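Local coordinates for guanylate kinase (Stenotrophomonas maltophilia, PDB 6WCT), which catalyses the transfer of a phosphate group from ATP to GMP, giving ADP and GDP, and probably serves in recycling GMP, at residues 25-30 with 137-142; 36-41 with 183-188. All blocks are in the same frame, centred on the assembly; numbering follows the deposited sequence.

Contact 1. Residues 25-30 with 137-142; sequences YIVAAP and VFILPP
Val137 N donates to Ile26 O, Ala28 N to Val137 O, and Ile139 N to Ala28 O, all at 2.7 to 2.8 Å. These three bonds join the 25-28 and 137-140 portions of strands 24-28 and 135-140 as parallel neighbours, the axes of these portions 4.7 Å apart and inclined by 19°. The middle bond is the straightest, with 171° at its hydrogen. Two of the carbonyls also receive a CA-H...O contact, Val137 O from Val27 CA and Ala28 O from Phe138 CA, so each receives one N-H bond and a weaker CA-H contact from the partner strand.

On the face of the sheet that carries Val27 and Val137, Val27 CG1 meets the CD1 end of Ile139 at 3.7 Å. Lys35 and Val39 of helix 35-45 touch Val27 here, and Ile38 touches Ile139. The opposite face belongs to Ala28 and Phe138. Phe138 carries its CG trans to the backbone N (chi1 -156°), which swings the ring over the end of the first strand: Ala28 CB lies 3.7 Å from Phe138 CD2, and one ring face is covered by Ala28 O and Ala29 CA, both displaced toward the rim. Pro30 crosses the phenyl group at about a right angle, its CD 3.8 Å from Phe138 CE1. Farther out, Phe179 meets the ring edge-to-face and Met173 of helix 159-173 packs against both Phe138 and Pro30.

Beyond Ala28 the chain enters the P-loop. Ala29 still rests on the second strand, with its CB 3.3 Å from Ile139 O, while its own carbonyl accepts a bond from Lys35 NZ and a weak one from the GMP ribose. Backbone bonding thus sets the strand spacing, apolar contacts flank the pair on both faces just before the P-loop, and Ala29 O turns to Lys35 and GMP.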
loop_
_atom_site.group_PDB
_atom_site.type_symbol
_atom_site.label_atom_id
_atom_site.label_comp_id
_atom_site.label_asym_id
_atom_site.label_seq_id
_atom_site.Cartn_x
_atom_site.Cartn_y
_atom_site.Cartn_z
ATOM N N TYR A 25 7.434 0.042 10.691
ATOM C CA TYR A 25 6.059 0.495 10.516
ATOM C C TYR A 25 5.701 1.457 11.632
ATOM O O TYR A 25 6.112 1.258 12.778
ATOM C CB TYR A 25 5.086 -0.689 10.536
ATOM C CG TYR A 25 5.322 -1.667 9.417
ATOM C CD1 TYR A 25 4.748 -1.472 8.167
ATOM C CD2 TYR A 25 6.171 -2.751 9.585
ATOM C CE1 TYR A 25 4.962 -2.361 7.136
ATOM C CE2 TYR A 25 6.402 -3.640 8.550
ATOM C CZ TYR A 25 5.790 -3.439 7.330
ATOM O OH TYR A 25 6.020 -4.307 6.284
ATOM N N ILE A 26 4.969 2.521 11.292
ATOM C CA ILE A 26 4.413 3.425 12.291
ATOM C C ILE A 26 2.909 3.474 12.097
ATOM O O ILE A 26 2.437 3.705 10.979
ATOM C CB ILE A 26 4.999 4.847 12.202
ATOM C CG1 ILE A 26 6.508 4.827 12.390
ATOM C CG2 ILE A 26 4.368 5.743 13.270
ATOM C CD1 ILE A 26 7.123 6.216 12.378
ATOM N N VAL A 27 2.163 3.258 13.176
ATOM C CA VAL A 27 0.715 3.448 13.178
ATOM C C VAL A 27 0.415 4.495 14.248
ATOM O O VAL A 27 0.672 4.268 15.439
ATOM C CB VAL A 27 -0.065 2.151 13.457
ATOM C CG1 VAL A 27 -1.555 2.450 13.456
ATOM C CG2 VAL A 27 0.283 1.069 12.466
ATOM N N ALA A 28 -0.120 5.638 13.824
ATOM C CA ALA A 28 -0.436 6.723 14.731
ATOM C C ALA A 28 -1.936 6.965 14.752
ATOM O O ALA A 28 -2.636 6.740 13.763
ATOM C CB ALA A 28 0.247 8.002 14.319
ATOM N N ALA A 29 -2.399 7.485 15.865
ATOM C CA ALA A 29 -3.806 7.775 16.087
ATOM C C ALA A 29 -3.922 8.474 17.427
ATOM O O ALA A 29 -3.169 8.141 18.352
ATOM C CB ALA A 29 -4.639 6.492 16.098
ATOM N N PRO A 30 -4.857 9.401 17.597
ATOM C CA PRO A 30 -5.134 9.877 18.951
ATOM C C PRO A 30 -5.638 8.707 19.776
ATOM O O PRO A 30 -6.301 7.806 19.258
ATOM C CB PRO A 30 -6.222 10.936 18.742
ATOM C CG PRO A 30 -6.928 10.500 17.464
ATOM C CD PRO A 30 -5.815 9.921 16.605
ATOM N N VAL A 137 1.184 5.016 8.929
ATOM C CA VAL A 137 -0.268 4.936 8.796
ATOM C C VAL A 137 -0.924 5.783 9.882
ATOM O O VAL A 137 -0.543 5.698 11.051
ATOM C CB VAL A 137 -0.771 3.482 8.917
ATOM C CG1 VAL A 137 -2.304 3.420 8.699
ATOM C CG2 VAL A 137 0.011 2.530 7.981
ATOM N N PHE A 138 -1.950 6.554 9.519
ATOM C CA PHE A 138 -2.707 7.298 10.518
ATOM C C PHE A 138 -4.129 6.764 10.580
ATOM O O PHE A 138 -4.762 6.529 9.547
ATOM C CB PHE A 138 -2.754 8.810 10.235
ATOM C CG PHE A 138 -3.001 9.634 11.480
ATOM C CD1 PHE A 138 -4.282 9.849 11.946
ATOM C CD2 PHE A 138 -1.940 10.163 12.199
ATOM C CE1 PHE A 138 -4.497 10.582 13.101
ATOM C CE2 PHE A 138 -2.149 10.899 13.349
ATOM C CZ PHE A 138 -3.430 11.107 13.803
ATOM N N ILE A 139 -4.631 6.569 11.796
ATOM C CA ILE A 139 -5.981 6.039 11.992
ATOM C C ILE A 139 -6.822 7.149 12.591
ATOM O O ILE A 139 -6.463 7.728 13.625
ATOM C CB ILE A 139 -5.983 4.765 12.851
ATOM C CG1 ILE A 139 -5.154 3.679 12.137
ATOM C CG2 ILE A 139 -7.402 4.296 13.114
ATOM C CD1 ILE A 139 -5.155 2.315 12.795
ATOM N N LEU A 140 -7.917 7.469 11.913
ATOM C CA LEU A 140 -8.846 8.501 12.312
ATOM C C LEU A 140 -10.093 7.864 12.899
ATOM O O LEU A 140 -10.508 6.790 12.451
ATOM C CB LEU A 140 -9.254 9.386 11.127
ATOM C CG LEU A 140 -8.181 10.288 10.492
ATOM C CD1 LEU A 140 -8.778 11.097 9.338
ATOM C CD2 LEU A 140 -7.565 11.207 11.535
ATOM N N PRO A 141 -10.653 8.503 13.922
ATOM C CA PRO A 141 -11.948 8.087 14.438
ATOM C C PRO A 141 -13.050 8.473 13.470
ATOM O O PRO A 141 -12.884 9.397 12.662
ATOM C CB PRO A 141 -12.064 8.865 15.763
ATOM C CG PRO A 141 -11.258 10.090 15.527
ATOM C CD PRO A 141 -10.087 9.629 14.686
ATOM N N PRO A 142 -14.188 7.778 13.502
ATOM C CA PRO A 142 -15.289 8.122 12.587
ATOM C C PRO A 142 -16.028 9.407 12.967
ATOM O O PRO A 142 -16.903 9.835 12.206
ATOM C CB PRO A 142 -16.207 6.899 12.667
ATOM C CG PRO A 142 -15.964 6.364 14.051
ATOM C CD PRO A 142 -14.508 6.616 14.348
#

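Contact 2. Residues 36-41 with 183-188; sequences SSIVNA and IVNEVF. With PO4 (phosphate ion), chain F.
The P-loop of this kinase ends in helix 35-45, and here the first turns of that helix meet the loop 185-187 and Phe188, the first residue of helix 188-203. The contact lies within the site that holds ADP in another structure of this protein; no ADP is bound to this chain. Ile38 is the central side chain. Its CG1 stands trans to its own carbonyl carbon (chi1 -63°), and the extended branch reaches between two partners: CG1 lies 3.8 Å from Phe188 CE1, whereas CD1 comes up against the amide of Asn185, 3.6 Å from its CG. Ile38 runs past both side chains in the opposite sense.

Phe188 reaches back to the helix with its ring. Ser37 O approaches the ring edge close to its plane, 3.5 Å from Phe188 CZ; the same oxygen already accepts the helical bond from Ala41 N. Ser37 CB and Ala41 CB touch neighbouring ring atoms, the latter 4.1 Å from Phe188 CZ.

The Asn185 amide is oriented by a bond from ND2 to Ala33 O, which ties the turn to the P-loop itself. At the start of the helix Ser36 N holds O1 of a phosphate ion at 2.9 Å; its OG lies too close to O2 for that distance to be taken at face value. Gly32 N, Gly34 N, Arg150 and Arg154 also bind the ion, which probably comes from the crystallisation liquor, and would offset its charge.

A strand-loop-helix with backbone amides around a phosphate is characteristic of the Walker A site in P-loop kinases.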
loop_
_atom_site.group_PDB
_atom_site.type_symbol
_atom_site.label_atom_id
_atom_site.label_comp_id
_atom_site.label_asym_id
_atom_site.label_seq_id
_atom_site.Cartn_x
_atom_site.Cartn_y
_atom_site.Cartn_z
ATOM N N SER A 36 -4.897 0.632 19.095
ATOM C CA SER A 36 -4.220 -0.499 19.726
ATOM C C SER A 36 -4.988 -1.789 19.455
ATOM O O SER A 36 -4.386 -2.839 19.197
ATOM C CB SER A 36 -4.032 -0.272 21.230
ATOM O OG SER A 36 -5.275 -0.256 21.904
ATOM N N SER A 37 -6.322 -1.724 19.470
ATOM C CA SER A 37 -7.108 -2.919 19.167
ATOM C C SER A 37 -6.927 -3.325 17.710
ATOM O O SER A 37 -6.855 -4.521 17.392
ATOM C CB SER A 37 -8.584 -2.673 19.469
ATOM O OG SER A 37 -8.833 -2.790 20.853
ATOM N N ILE A 38 -6.823 -2.344 16.810
ATOM C CA ILE A 38 -6.605 -2.670 15.409
ATOM C C ILE A 38 -5.221 -3.290 15.213
ATOM O O ILE A 38 -5.071 -4.286 14.495
ATOM C CB ILE A 38 -6.816 -1.416 14.545
ATOM C CG1 ILE A 38 -8.261 -0.948 14.657
ATOM C CG2 ILE A 38 -6.509 -1.710 13.097
ATOM C CD1 ILE A 38 -8.478 0.423 14.044
ATOM N N VAL A 39 -4.193 -2.710 15.842
ATOM C CA VAL A 39 -2.822 -3.220 15.699
ATOM C C VAL A 39 -2.694 -4.628 16.283
ATOM O O VAL A 39 -2.112 -5.530 15.661
ATOM C CB VAL A 39 -1.828 -2.247 16.363
ATOM C CG1 VAL A 39 -0.507 -2.942 16.684
ATOM C CG2 VAL A 39 -1.589 -1.048 15.478
ATOM N N ASN A 40 -3.230 -4.839 17.489
ATOM C CA ASN A 40 -3.137 -6.161 18.107
ATOM C C ASN A 40 -3.824 -7.222 17.258
ATOM O O ASN A 40 -3.309 -8.339 17.110
ATOM C CB ASN A 40 -3.754 -6.142 19.507
ATOM C CG ASN A 40 -2.982 -5.268 20.477
ATOM O OD1 ASN A 40 -1.811 -4.948 20.252
ATOM N ND2 ASN A 40 -3.626 -4.900 21.577
ATOM N N ALA A 41 -4.998 -6.906 16.700
ATOM C CA ALA A 41 -5.656 -7.883 15.831
ATOM C C ALA A 41 -4.885 -8.080 14.538
ATOM O O ALA A 41 -4.859 -9.185 13.986
ATOM C CB ALA A 41 -7.094 -7.462 15.523
ATOM N N ILE A 183 -6.429 5.421 7.600
ATOM C CA ILE A 183 -7.522 4.475 7.822
ATOM C C ILE A 183 -8.572 5.167 8.679
ATOM O O ILE A 183 -8.235 5.746 9.716
ATOM C CB ILE A 183 -7.023 3.191 8.506
ATOM C CG1 ILE A 183 -6.043 2.432 7.596
ATOM C CG2 ILE A 183 -8.204 2.310 8.944
ATOM C CD1 ILE A 183 -5.407 1.183 8.294
ATOM N N VAL A 184 -9.831 5.135 8.246
ATOM C CA VAL A 184 -10.938 5.597 9.077
ATOM C C VAL A 184 -11.567 4.379 9.738
ATOM O O VAL A 184 -12.063 3.475 9.052
ATOM C CB VAL A 184 -11.973 6.395 8.269
ATOM C CG1 VAL A 184 -13.076 6.880 9.184
ATOM C CG2 VAL A 184 -11.332 7.563 7.558
ATOM N N ASN A 185 -11.557 4.359 11.075
ATOM C CA ASN A 185 -11.994 3.199 11.849
ATOM C C ASN A 185 -13.510 3.270 12.037
ATOM O O ASN A 185 -14.029 3.593 13.108
ATOM C CB ASN A 185 -11.255 3.150 13.185
ATOM C CG ASN A 185 -11.723 2.003 14.062
ATOM O OD1 ASN A 185 -12.281 1.021 13.571
ATOM N ND2 ASN A 185 -11.502 2.119 15.361
ATOM N N GLU A 186 -14.233 2.951 10.966
ATOM C CA GLU A 186 -15.694 2.871 11.048
ATOM C C GLU A 186 -16.150 1.480 11.465
ATOM O O GLU A 186 -16.895 1.328 12.440
ATOM C CB GLU A 186 -16.330 3.252 9.704
ATOM C CG GLU A 186 -16.112 4.696 9.275
ATOM C CD GLU A 186 -16.738 5.012 7.918
ATOM O OE1 GLU A 186 -17.988 4.979 7.815
ATOM O OE2 GLU A 186 -15.977 5.273 6.955
ATOM N N VAL A 187 -15.739 0.458 10.721
ATOM C CA VAL A 187 -16.053 -0.930 11.050
ATOM C C VAL A 187 -14.754 -1.601 11.470
ATOM O O VAL A 187 -13.776 -1.582 10.710
ATOM C CB VAL A 187 -16.687 -1.675 9.861
ATOM C CG1 VAL A 187 -17.019 -3.117 10.261
ATOM C CG2 VAL A 187 -17.912 -0.919 9.306
ATOM N N PHE A 188 -14.750 -2.215 12.658
ATOM C CA PHE A 188 -13.503 -2.720 13.225
ATOM C C PHE A 188 -12.854 -3.767 12.324
ATOM O O PHE A 188 -11.667 -3.659 11.991
ATOM C CB PHE A 188 -13.735 -3.271 14.632
ATOM C CG PHE A 188 -12.508 -3.877 15.239
ATOM C CD1 PHE A 188 -11.497 -3.065 15.737
ATOM C CD2 PHE A 188 -12.353 -5.251 15.301
ATOM C CE1 PHE A 188 -10.350 -3.619 16.283
ATOM C CE2 PHE A 188 -11.210 -5.816 15.857
ATOM C CZ PHE A 188 -10.207 -4.998 16.344
HETATM P P PO4 F . -6.437 3.058 21.843
HETATM O O1 PO4 F . -5.391 2.940 20.758
HETATM O O2 PO4 F . -6.799 1.665 22.283
HETATM O O3 PO4 F . -7.704 3.721 21.340
HETATM O O4 PO4 F . -5.849 3.856 22.985
#

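In the fold
Contacts 1 and 2 have centres about 9 Å apart, and both reach the five-stranded parallel sheet at the heart of the P-loop NTPase fold, contact 1 within it and contact 2 where helix 35-45 packs against the end of its edge strand. Their segments alternate along the chain: strand 24-28, then helix 35-45, then strand 135-140, and finally strand 181-184. The two contacts meet where strands 135-140 and 181-184 run side by side, with probable hydrogen bonds Phe138 O to Ile183 N and Leu140 N to Ile183 O. The P-loop bridges the first strand and the helix, so contact 1 lies at its entrance and contact 2 at its exit. Both contacts also reach the second subunit.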